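Local coordinates for ESAT-6/WXG100 secretion system protein (Streptococcus gallolyticus, PDB 7JQE) that forms the extracellular region of EsaA, a membrane subunit of the bacterial type VIIb secretion system, which exports protein toxins, at residues F214-L217 with E218-A222; G221-T224 with S225-S229. All blocks are in the same frame, centred on the assembly; numbering follows the deposited sequence.

The two contacts follow one another along the chain and form a single corner between two consecutive helices. Contact 1 is the C-terminal end of helix 211-219 and the turn that closes it; contact 2 is the start of helix 225-244, and the two share Gly-221 and Ala-222. Their centres lie about 7 Å apart. They touch directly: among other contacts, Glu-218 OE2 is hydrogen-bonded to Ser-225 OG at 3.0 Å, and Phe-214 CD1 packs on Met-223 SE at 3.9 Å. Both also touch the second subunit, so the corner that reverses the chain between two helices of this elongated extracellular region also belongs to the dimer interface.

Contact 1. Residues F214-L217 with E218-A222; sequences FSKL and EEMGA
Lys-216 and Glu-219 run side by side and point the same way, joined by a salt bridge in which NZ of Lys-216 meets OE1 of Glu-219 at 2.8 Å, nearly along the C-O axis of that oxygen. Both chains leave the helix with CG opposite the backbone N (chi1 -164° for Lys-216, 175° for Glu-219) and then bend at chi2, which brings their charged ends together. The lysine has a second, weak ion pair with Asp-397. Nearer the backbone, selenomethionine Met-220 slants across the lysine stem, its SE 3.8 Å from Lys-216 CG, and packs on helix 396-427 of its own chain and on Val-402 of the second subunit. Beneath these side chains, Met-220 N donates to Lys-216 O at 3.0 Å, and Glu-219 N to Ser-215 O at 2.9 Å. The last turn then closes differently: Leu-217 O accepts from Ala-222 N at 2.8 Å, met almost head-on, while Gly-221 N makes a weak bond to Glu-218 O. Leu-217 CD2 lies 4.2 Å from Ala-222 CB, an apolar contact spanning the turn. With Gly-221 at positive phi (70°), this is a Schellman motif that ends helix 211-219.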
loop_
_atom_site.group_PDB
_atom_site.type_symbol
_atom_site.label_atom_id
_atom_site.label_comp_id
_atom_site.label_asym_id
_atom_site.label_seq_id
_atom_site.Cartn_x
_atom_site.Cartn_y
_atom_site.Cartn_z
ATOM N N PHE A 214 16.273 16.927 4.781
ATOM C CA PHE A 214 15.223 17.088 5.781
ATOM C C PHE A 214 15.504 18.273 6.697
ATOM O O PHE A 214 14.569 18.926 7.174
ATOM C CB PHE A 214 15.076 15.800 6.597
ATOM C CG PHE A 214 14.373 14.683 5.863
ATOM C CD1 PHE A 214 13.369 14.958 4.944
ATOM C CD2 PHE A 214 14.717 13.355 6.095
ATOM C CE1 PHE A 214 12.722 13.934 4.266
ATOM C CE2 PHE A 214 14.069 12.319 5.422
ATOM C CZ PHE A 214 13.074 12.609 4.506
ATOM N N SER A 215 16.781 18.569 6.951
ATOM C CA SER A 215 17.115 19.670 7.848
ATOM C C SER A 215 16.800 21.015 7.209
ATOM O O SER A 215 16.246 21.907 7.862
ATOM C CB SER A 215 18.588 19.597 8.245
ATOM O OG SER A 215 18.812 18.564 9.189
ATOM N N LYS A 216 17.142 21.178 5.933
ATOM C CA LYS A 216 16.809 22.412 5.239
ATOM C C LYS A 216 15.299 22.595 5.161
ATOM O O LYS A 216 14.771 23.654 5.516
ATOM C CB LYS A 216 17.438 22.410 3.846
ATOM C CG LYS A 216 17.484 23.781 3.194
ATOM C CD LYS A 216 18.254 24.769 4.057
ATOM C CE LYS A 216 18.321 26.150 3.413
ATOM N NZ LYS A 216 18.992 27.132 4.313
ATOM N N LEU A 217 14.583 21.558 4.710
ATOM C CA LEU A 217 13.131 21.654 4.595
ATOM C C LEU A 217 12.483 21.989 5.931
ATOM O O LEU A 217 11.424 22.627 5.968
ATOM C CB LEU A 217 12.560 20.348 4.046
ATOM C CG LEU A 217 12.820 19.989 2.581
ATOM C CD1 LEU A 217 12.103 18.684 2.224
ATOM C CD2 LEU A 217 12.375 21.114 1.662
ATOM N N GLU A 218 13.104 21.575 7.034
ATOM C CA GLU A 218 12.556 21.858 8.353
ATOM C C GLU A 218 12.928 23.255 8.829
ATOM O O GLU A 218 12.171 23.866 9.592
ATOM C CB GLU A 218 13.042 20.800 9.344
ATOM C CG GLU A 218 12.154 20.607 10.554
ATOM C CD GLU A 218 12.487 19.339 11.310
ATOM O OE1 GLU A 218 13.108 18.437 10.711
ATOM O OE2 GLU A 218 12.129 19.243 12.503
ATOM N N GLU A 219 14.079 23.775 8.393
ATOM C CA GLU A 219 14.444 25.146 8.729
ATOM C C GLU A 219 13.551 26.151 8.018
ATOM O O GLU A 219 13.245 27.208 8.580
ATOM C CB GLU A 219 15.913 25.408 8.383
ATOM C CG GLU A 219 16.361 26.859 8.599
ATOM C CD GLU A 219 16.406 27.677 7.312
ATOM O OE1 GLU A 219 16.978 27.191 6.311
ATOM O OE2 GLU A 219 15.873 28.812 7.301
HETATM N N MSE A 220 13.119 25.840 6.798
HETATM C CA MSE A 220 12.315 26.760 5.998
HETATM C C MSE A 220 10.822 26.647 6.306
HETATM O O MSE A 220 10.003 27.291 5.653
HETATM C CB MSE A 220 12.550 26.507 4.508
HETATM C CG MSE A 220 14.010 26.344 4.133
HETATM SE SE MSE A 220 14.272 25.649 2.319
HETATM C CE MSE A 220 13.548 27.140 1.288
ATOM N N GLY A 221 10.473 25.829 7.298
ATOM C CA GLY A 221 9.074 25.600 7.617
ATOM C C GLY A 221 8.307 24.798 6.588
ATOM O O GLY A 221 7.074 24.813 6.596
ATOM N N ALA A 222 9.001 24.091 5.699
ATOM C CA ALA A 222 8.355 23.395 4.597
ATOM C C ALA A 222 7.959 21.963 4.939
ATOM O O ALA A 222 7.251 21.332 4.149
ATOM C CB ALA A 222 9.272 23.399 3.367
#

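Contact 2. Residues G221-T224 with S225-S229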
loop_
_atom_site.group_PDB
_atom_site.type_symbol
_atom_site.label_atom_id
_atom_site.label_comp_id
_atom_site.label_asym_id
_atom_site.label_seq_id
_atom_site.Cartn_x
_atom_site.Cartn_y
_atom_site.Cartn_z
ATOM N N GLY A 221 10.473 25.829 7.298
ATOM C CA GLY A 221 9.074 25.600 7.617
ATOM C C GLY A 221 8.307 24.798 6.588
ATOM O O GLY A 221 7.074 24.813 6.596
ATOM N N ALA A 222 9.001 24.091 5.699
ATOM C CA ALA A 222 8.355 23.395 4.597
ATOM C C ALA A 222 7.959 21.963 4.939
ATOM O O ALA A 222 7.251 21.332 4.149
ATOM C CB ALA A 222 9.272 23.399 3.367
HETATM N N MSE A 223 8.383 21.449 6.090
HETATM C CA MSE A 223 8.042 20.098 6.512
HETATM C C MSE A 223 8.076 19.990 8.032
HETATM O O MSE A 223 9.006 20.467 8.675
HETATM C CB MSE A 223 8.998 19.080 5.881
HETATM C CG MSE A 223 8.668 17.626 6.183
HETATM SE SE MSE A 223 9.762 16.352 5.166
HETATM C CE MSE A 223 8.970 16.594 3.401
ATOM N N THR A 224 7.058 19.357 8.606
ATOM C CA THR A 224 6.975 19.228 10.051
ATOM C C THR A 224 7.960 18.174 10.554
ATOM O O THR A 224 8.560 17.420 9.784
ATOM C CB THR A 224 5.553 18.873 10.480
ATOM O OG1 THR A 224 5.237 17.545 10.044
ATOM C CG2 THR A 224 4.557 19.848 9.868
ATOM N N SER A 225 8.119 18.126 11.878
ATOM C CA SER A 225 9.053 17.174 12.465
ATOM C C SER A 225 8.495 15.754 12.433
ATOM O O SER A 225 9.261 14.790 12.317
ATOM C CB SER A 225 9.391 17.592 13.898
ATOM O OG SER A 225 10.720 17.229 14.233
ATOM N N ASP A 226 7.169 15.605 12.522
ATOM C CA ASP A 226 6.567 14.277 12.428
ATOM C C ASP A 226 6.674 13.720 11.015
ATOM O O ASP A 226 6.893 12.517 10.835
ATOM C CB ASP A 226 5.105 14.319 12.870
ATOM C CG ASP A 226 4.952 14.595 14.350
ATOM O OD1 ASP A 226 5.940 14.421 15.096
ATOM O OD2 ASP A 226 3.842 14.982 14.767
ATOM N N GLU A 227 6.503 14.572 10.000
ATOM C CA GLU A 227 6.690 14.115 8.626
ATOM C C GLU A 227 8.097 13.567 8.424
ATOM O O GLU A 227 8.283 12.547 7.751
ATOM C CB GLU A 227 6.408 15.254 7.643
ATOM C CG GLU A 227 4.929 15.590 7.479
ATOM C CD GLU A 227 4.694 16.950 6.825
ATOM O OE1 GLU A 227 5.223 17.963 7.330
ATOM O OE2 GLU A 227 3.978 17.006 5.802
ATOM N N VAL A 228 9.096 14.222 9.016
ATOM C CA VAL A 228 10.467 13.736 8.905
ATOM C C VAL A 228 10.635 12.426 9.662
ATOM O O VAL A 228 11.403 11.548 9.251
ATOM C CB VAL A 228 11.447 14.813 9.402
ATOM C CG1 VAL A 228 12.849 14.239 9.541
ATOM C CG2 VAL A 228 11.439 15.999 8.447
ATOM N N SER A 229 9.928 12.272 10.780
ATOM C CA SER A 229 10.038 11.038 11.543
ATOM C C SER A 229 9.390 9.876 10.799
ATOM O O SER A 229 9.909 8.752 10.813
ATOM C CB SER A 229 9.411 11.224 12.922
ATOM O OG SER A 229 9.620 10.082 13.732
#
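A capping box opens helix 225-244, with Thr-224 as N-cap and Glu-227 three residues on, each side chain bonded to the other's backbone N-H. Thr-224 OG1 accepts from Glu-227 N at 3.2 Å, and the bond is fairly straight (162°). In return Glu-227 OE1 takes the N-H of Thr-224 at 2.6 Å, received nearly along the C-O axis of the carboxylate. The same oxygen also accepts from the threonine hydroxyl, with OG1 of Thr-224 2.7 Å from OE1 of Glu-227. That hydroxyl approaches on the anti side and 33° out of the carboxylate plane. Two bonds from one residue, through its N-H and its hydroxyl, thus hold OE1. The first torsion of Thr-224 (chi1 68°) sets OG1 between its own N and carbonyl carbon, where it can face both the amide and the carboxylate of Glu-227. Glu-227 in turn places CG beside its own N and then extends, carrying its carboxylate back over the N-terminus, where the partial positive charge of the helix end would probably favour its negative charge. The backbone bond from Val-228 N to Thr-224 O is weak.

Below the box lies an apolar layer. Selenomethionine Met-223 passes obliquely under Glu-227, with its CG 3.6 Å from Glu-227 CB. Extended through its first two torsions, Met-223 brings SE to 3.7 Å from Val-228 CG2, crossing that side chain at about a right angle; the bend at chi3 turns only CE.

This layer faces the preceding helix, 211-219: Met-223 packs on Leu-217, and Val-228 on Phe-214 and Glu-218. The second subunit packs on the same corner: its Phe-410 on Met-223, its Lys-407 on Thr-224 and its Ala-411 on Glu-227.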